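Local structure of methylenetetrahydrofolate--tRNA-(uracil-5-)-methyltransferase TrmFO (Thermus thermophilus, 3G5S) at residues A[28-33]-A[117-122]; A[2-7]-A[126-131]. The protein catalyses the folate- and FAD-dependent methylation of uridine 54 in tRNA to 5-methyluridine, with NADH or NADPH as reductant. All coordinates share one frame; numbering follows the deposited sequence.

Interaction 1. Residues A[28-33]-A[117-122]; sequences RLFEMR and VREEVR. With FAD (flavin-adenine dinucleotide), chain B.
Val-117 is held between two backbone hydrogen bonds to the chain on either side of Phe-30: its N-H meets Leu-29 O at 2.8 Å, and its carbonyl O receives Glu-31 N at 3.0 Å. Beyond this parallel bridge the two chains spread around the adenosine of FAD. The Phe-30 ring has Val-121 CG2 over one face, a CH-pi contact 3.8 Å from the ring centroid, and Glu-119 CG at its edge; a flat ring suits a place with a methyl above and a chain alongside. Arg-118, long enough to reach past Glu-31, hands NH1 to Arg-33 O at 2.8 Å from above the carbonyl plane; the same NH1 also bonds Asp-44 O. Each oxygen of the Glu-31 carboxylate accepts two hydrogen bonds. OE1 takes ribose O2B at 2.7 Å and, on its anti lone pair, Arg-33 N, while OE2 takes O3B and also Ala-9 N. A bend at chi2 (51°) turns this carboxylate away from the 117-122 chain to the sugar. Arg-33 grips O3B with both NE and NH2, each at 2.9 Å, and its NH1 is satisfied by the carbonyls of Thr-43 and Arg-45. Val-121 meets the adenine edge with its backbone: its N donates to N1A and its O accepts from N6A at 2.8 Å, while the selenium of Met-32, a selenomethionine, packs against the ring atom C5A. An acidic residue just past the second strand, holding both ribose hydroxyls, is the hallmark of the Rossmann-type FAD-binding site.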
# COMPACT_ATOMS: atom_id res chain seq x y z
N ARG A 28 5.62 19.52 -15.99
CA ARG A 28 6.38 18.79 -16.98
C ARG A 28 6.23 17.32 -16.61
O ARG A 28 6.79 16.86 -15.61
CB ARG A 28 7.85 19.20 -16.90
CG ARG A 28 8.72 18.60 -17.98
CD ARG A 28 10.16 19.12 -17.90
NE ARG A 28 10.25 20.56 -18.14
CZ ARG A 28 10.50 21.47 -17.20
NH1 ARG A 28 10.68 21.10 -15.93
NH2 ARG A 28 10.56 22.75 -17.52
N LEU A 29 5.43 16.61 -17.41
CA LEU A 29 5.07 15.23 -17.13
C LEU A 29 5.90 14.32 -18.01
O LEU A 29 5.76 14.35 -19.24
CB LEU A 29 3.58 15.02 -17.39
CG LEU A 29 3.02 13.61 -17.19
CD1 LEU A 29 3.19 13.16 -15.76
CD2 LEU A 29 1.56 13.58 -17.60
N PHE A 30 6.77 13.53 -17.39
CA PHE A 30 7.64 12.61 -18.11
C PHE A 30 7.02 11.22 -18.15
O PHE A 30 6.56 10.70 -17.13
CB PHE A 30 9.00 12.48 -17.41
CG PHE A 30 9.83 13.73 -17.41
CD1 PHE A 30 9.70 14.68 -16.41
CD2 PHE A 30 10.79 13.94 -18.40
CE1 PHE A 30 10.48 15.81 -16.40
CE2 PHE A 30 11.57 15.07 -18.39
CZ PHE A 30 11.42 16.01 -17.40
N GLU A 31 7.03 10.61 -19.33
CA GLU A 31 6.56 9.25 -19.49
C GLU A 31 7.39 8.57 -20.56
O GLU A 31 7.49 9.05 -21.68
CB GLU A 31 5.08 9.21 -19.85
CG GLU A 31 4.55 7.81 -20.13
CD GLU A 31 4.88 6.84 -19.02
OE1 GLU A 31 5.57 5.83 -19.30
OE2 GLU A 31 4.46 7.08 -17.86
N MSE A 32 8.00 7.44 -20.21
CA MSE A 32 8.86 6.76 -21.17
C MSE A 32 8.09 5.92 -22.19
O MSE A 32 8.60 5.63 -23.28
CB MSE A 32 9.88 5.90 -20.43
CG MSE A 32 9.31 4.72 -19.71
SE MSE A 32 10.69 3.81 -18.70
CE MSE A 32 9.63 2.28 -18.11
N ARG A 33 6.87 5.52 -21.85
CA ARG A 33 6.04 4.80 -22.81
C ARG A 33 5.60 5.75 -23.91
O ARG A 33 5.42 6.94 -23.66
CB ARG A 33 4.82 4.21 -22.10
CG ARG A 33 5.15 3.15 -21.08
CD ARG A 33 3.90 2.58 -20.43
NE ARG A 33 3.23 3.49 -19.51
CZ ARG A 33 2.07 4.09 -19.74
NH1 ARG A 33 1.43 3.91 -20.89
NH2 ARG A 33 1.53 4.89 -18.82
N VAL A 117 6.68 15.12 -21.80
CA VAL A 117 7.98 14.76 -22.33
C VAL A 117 8.07 13.24 -22.39
O VAL A 117 8.01 12.56 -21.36
CB VAL A 117 9.11 15.31 -21.44
CG1 VAL A 117 10.47 14.93 -22.00
CG2 VAL A 117 9.00 16.83 -21.30
N ARG A 118 8.17 12.71 -23.61
CA ARG A 118 8.25 11.27 -23.79
C ARG A 118 9.70 10.85 -23.72
O ARG A 118 10.40 10.81 -24.74
CB ARG A 118 7.63 10.85 -25.13
CG ARG A 118 6.14 11.18 -25.26
CD ARG A 118 5.26 10.17 -24.52
NE ARG A 118 3.84 10.51 -24.65
CZ ARG A 118 2.83 9.73 -24.28
NH1 ARG A 118 3.07 8.54 -23.75
NH2 ARG A 118 1.58 10.14 -24.44
N GLU A 119 10.16 10.57 -22.51
CA GLU A 119 11.53 10.15 -22.30
C GLU A 119 11.64 9.42 -20.98
O GLU A 119 10.80 9.58 -20.09
CB GLU A 119 12.47 11.35 -22.32
CG GLU A 119 12.57 12.11 -21.01
CD GLU A 119 13.72 13.10 -21.00
OE1 GLU A 119 14.40 13.22 -19.95
OE2 GLU A 119 13.95 13.76 -22.04
N GLU A 120 12.67 8.59 -20.87
CA GLU A 120 13.00 7.97 -19.60
C GLU A 120 13.84 8.92 -18.77
O GLU A 120 14.86 9.42 -19.23
CB GLU A 120 13.80 6.68 -19.81
CG GLU A 120 14.15 6.02 -18.50
CD GLU A 120 15.30 5.04 -18.58
OE1 GLU A 120 15.96 4.93 -19.64
OE2 GLU A 120 15.55 4.37 -17.55
N VAL A 121 13.41 9.17 -17.54
CA VAL A 121 14.18 9.98 -16.61
C VAL A 121 15.17 9.06 -15.91
O VAL A 121 14.78 8.06 -15.31
CB VAL A 121 13.24 10.67 -15.59
CG1 VAL A 121 14.04 11.35 -14.50
CG2 VAL A 121 12.35 11.66 -16.32
N ARG A 122 16.45 9.38 -16.02
CA ARG A 122 17.49 8.49 -15.52
C ARG A 122 18.21 9.01 -14.29
O ARG A 122 18.99 8.30 -13.67
CB ARG A 122 18.51 8.20 -16.63
CG ARG A 122 17.91 7.53 -17.86
CD ARG A 122 18.93 7.39 -18.99
NE ARG A 122 20.02 6.48 -18.64
CZ ARG A 122 19.93 5.16 -18.70
NH1 ARG A 122 18.81 4.58 -19.10
NH2 ARG A 122 20.97 4.41 -18.36
PA FAD B . 2.24 2.92 -12.71
O1A FAD B . 2.96 1.67 -13.13
O2A FAD B . 0.77 3.01 -12.95
O5B FAD B . 2.91 4.21 -13.37
C5B FAD B . 4.32 4.38 -13.40
C4B FAD B . 4.66 5.07 -14.71
O4B FAD B . 6.02 5.46 -14.69
C3B FAD B . 4.50 4.12 -15.90
O3B FAD B . 3.69 4.72 -16.90
C2B FAD B . 5.93 3.88 -16.39
O2B FAD B . 6.05 3.68 -17.78
C1B FAD B . 6.62 5.16 -15.96
N9A FAD B . 8.07 5.12 -15.71
C8A FAD B . 8.76 4.20 -14.97
N7A FAD B . 10.05 4.59 -14.91
C5A FAD B . 10.18 5.75 -15.60
C6A FAD B . 11.25 6.59 -15.87
N6A FAD B . 12.44 6.44 -15.28
N1A FAD B . 11.03 7.72 -16.61
C2A FAD B . 9.78 8.02 -17.11
N3A FAD B . 8.71 7.19 -16.84
C4A FAD B . 8.93 6.09 -16.11
N1 FAD B . -3.22 -2.80 -8.54
C2 FAD B . -4.54 -3.01 -8.25
O2 FAD B . -5.15 -2.24 -7.51
N3 FAD B . -5.20 -4.09 -8.80
C4 FAD B . -4.56 -4.98 -9.65
O4 FAD B . -5.18 -5.94 -10.13
C4X FAD B . -3.22 -4.76 -9.94
N5 FAD B . -2.53 -5.61 -10.77
C5X FAD B . -1.20 -5.37 -11.05
C6 FAD B . -0.52 -6.24 -11.90
C7 FAD B . 0.82 -6.02 -12.20
C7M FAD B . 1.55 -6.96 -13.12
C8 FAD B . 1.48 -4.93 -11.64
C8M FAD B . 2.93 -4.68 -11.96
C9 FAD B . 0.80 -4.06 -10.79
C9A FAD B . -0.55 -4.27 -10.49
N10 FAD B . -1.22 -3.42 -9.63
C10 FAD B . -2.56 -3.67 -9.38
C1' FAD B . -0.45 -2.69 -8.56
C2' FAD B . -0.56 -1.15 -8.63
O2' FAD B . -1.72 -0.66 -7.99
C3' FAD B . -0.47 -0.64 -10.07
O3' FAD B . 0.83 -0.97 -10.54
C4' FAD B . -0.68 0.87 -10.19
O4' FAD B . -0.79 1.18 -11.56
C5' FAD B . 0.44 1.66 -9.52
O5' FAD B . 0.34 3.02 -9.89
P FAD B . 1.68 3.89 -10.04
O1P FAD B . 2.49 3.84 -8.79
O2P FAD B . 1.26 5.24 -10.54
O3P FAD B . 2.55 3.11 -11.14

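Interaction 2. Residues A[2-7]-A[126-131]; sequences ERVNVV and PGITVL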
# COMPACT_ATOMS: atom_id res chain seq x y z
N GLU A 2 8.45 27.99 -15.83
CA GLU A 2 8.85 27.08 -14.77
C GLU A 2 7.76 26.03 -14.56
O GLU A 2 6.57 26.35 -14.59
CB GLU A 2 9.07 27.86 -13.47
CG GLU A 2 10.03 27.19 -12.51
CD GLU A 2 11.46 27.16 -13.02
OE1 GLU A 2 11.76 27.84 -14.03
OE2 GLU A 2 12.29 26.46 -12.42
N ARG A 3 8.18 24.79 -14.36
CA ARG A 3 7.25 23.67 -14.24
C ARG A 3 7.67 22.76 -13.10
O ARG A 3 8.87 22.59 -12.86
CB ARG A 3 7.19 22.85 -15.53
CG ARG A 3 6.77 23.63 -16.76
CD ARG A 3 6.81 22.77 -18.02
NE ARG A 3 6.43 23.54 -19.19
CZ ARG A 3 5.18 23.75 -19.59
NH1 ARG A 3 4.96 24.47 -20.67
NH2 ARG A 3 4.16 23.23 -18.92
N VAL A 4 6.69 22.19 -12.41
CA VAL A 4 6.95 21.09 -11.50
C VAL A 4 7.08 19.82 -12.31
O VAL A 4 6.26 19.54 -13.19
CB VAL A 4 5.81 20.95 -10.48
CG1 VAL A 4 5.93 19.63 -9.72
CG2 VAL A 4 5.82 22.12 -9.53
N ASN A 5 8.14 19.05 -12.05
CA ASN A 5 8.33 17.78 -12.72
C ASN A 5 7.47 16.71 -12.09
O ASN A 5 7.43 16.60 -10.86
CB ASN A 5 9.79 17.35 -12.62
CG ASN A 5 10.74 18.35 -13.23
OD1 ASN A 5 10.61 18.69 -14.40
ND2 ASN A 5 11.69 18.83 -12.43
N VAL A 6 6.80 15.92 -12.92
CA VAL A 6 6.13 14.71 -12.46
C VAL A 6 6.69 13.58 -13.31
O VAL A 6 6.58 13.59 -14.54
CB VAL A 6 4.60 14.79 -12.58
CG1 VAL A 6 3.96 13.45 -12.18
CG2 VAL A 6 4.06 15.93 -11.72
N VAL A 7 7.34 12.62 -12.65
CA VAL A 7 8.02 11.56 -13.35
C VAL A 7 7.19 10.28 -13.28
O VAL A 7 7.05 9.67 -12.22
CB VAL A 7 9.44 11.31 -12.79
CG1 VAL A 7 10.15 10.24 -13.60
CG2 VAL A 7 10.25 12.61 -12.77
N PRO A 126 16.24 18.11 -10.86
CA PRO A 126 16.33 19.20 -9.89
C PRO A 126 15.01 19.96 -9.80
O PRO A 126 14.13 19.80 -10.64
CB PRO A 126 17.43 20.08 -10.48
CG PRO A 126 17.19 19.97 -11.95
CD PRO A 126 16.77 18.52 -12.18
N GLY A 127 14.88 20.77 -8.77
CA GLY A 127 13.69 21.57 -8.59
C GLY A 127 12.54 20.75 -8.04
O GLY A 127 12.66 19.56 -7.76
N ILE A 128 11.40 21.40 -7.87
CA ILE A 128 10.24 20.72 -7.31
C ILE A 128 9.82 19.58 -8.23
O ILE A 128 9.58 19.79 -9.42
CB ILE A 128 9.09 21.70 -7.07
CG1 ILE A 128 9.53 22.80 -6.09
CG2 ILE A 128 7.88 20.97 -6.53
CD1 ILE A 128 8.55 23.95 -5.98
N THR A 129 9.73 18.37 -7.67
CA THR A 129 9.60 17.16 -8.46
C THR A 129 8.83 16.10 -7.68
O THR A 129 9.11 15.86 -6.50
CB THR A 129 11.01 16.59 -8.78
OG1 THR A 129 11.70 17.51 -9.64
CG2 THR A 129 10.93 15.25 -9.47
N VAL A 130 7.88 15.46 -8.36
CA VAL A 130 7.18 14.29 -7.83
C VAL A 130 7.63 13.05 -8.61
O VAL A 130 7.55 13.03 -9.84
CB VAL A 130 5.65 14.44 -7.99
CG1 VAL A 130 4.93 13.19 -7.47
CG2 VAL A 130 5.15 15.69 -7.27
N LEU A 131 8.11 12.04 -7.89
CA LEU A 131 8.49 10.76 -8.49
C LEU A 131 7.35 9.76 -8.33
O LEU A 131 6.89 9.50 -7.23
CB LEU A 131 9.74 10.21 -7.82
CG LEU A 131 10.96 11.13 -7.85
CD1 LEU A 131 12.10 10.47 -7.11
CD2 LEU A 131 11.37 11.49 -9.28
O HOH W 1 10.60 22.04 -10.89
O HOH W 2 14.21 20.23 -13.44
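The side-chain nitrogen of Asn-5 is gripped from two directions: ND2 donates to Thr-129 OG1 at 3.1 Å, nearly straight (168°) and in the amide plane, and also to a water that in turn donates to Pro-126 O. With CG anti to the carbonyl carbon (chi1 -59°), the amide leans across the neighbouring strand, while OD1 on its other side accepts from Arg-28 NH1, so an asparagine, donor and acceptor in one group, suits this buried place. The threonine hydroxyl gives its own hydrogen to Gly-127 O at 2.9 Å, which leaves its oxygen to receive the amide. A valine at Thr-129 would keep the branched shape but would probably cost Asn-5 ND2 its straight bond, leaving it the water, take the hydroxyl donor from Gly-127 O, and hold the amide less firmly. Gly-127 itself has a positive phi of 78°, a backbone shape that glycine adopts readily. Strands 4-7 and 129-131 run parallel, their axes 4.6 Å apart, as the first and fourth strands of the Rossmann-type sheet, next to each other although 118 residues lie between the two segments. Three backbone bonds join them: Asn-5 N to Ile-128 O, Val-130 N to Asn-5 O, and Val-7 N to Val-130 O at 2.8 Å. At the start of the pairing a second water donates to both Arg-3 O and Ile-128 O. Beta-branched residues fit the extended chain. Val-4 CG2 meets Ile-128 CG2 at 3.8 Å, and Ile-128 and Val-130 carry this surface on to Ala-357 of helix 343-361. On the face of Asn-5 and Thr-129, Val-7 and Leu-131 lie side by side, CG2 against CD2, with Val-7 also touching FAD.

The centres of the two interactions lie about 12 Å apart in one five-stranded parallel sheet, ordered 114-117, 27-30, 4-7, 129-131, 331-333. Interaction 1 ties an outermost strand to its neighbour and interaction 2 joins the next two, while strands 27-30 and 4-7 connect them through probable hydrogen bonds from Val-6 N to Arg-28 O and from Phe-30 N to Val-6 O. Along the chain the segments come in the order 2-7, 28-33, 117-122, 126-131, so interaction 2 encloses interaction 1. The glycine-rich FAD-binding segment, predicted at residues 8-13, follows strand 4-7 directly, which places it beside the adenosine site that interaction 1 lines.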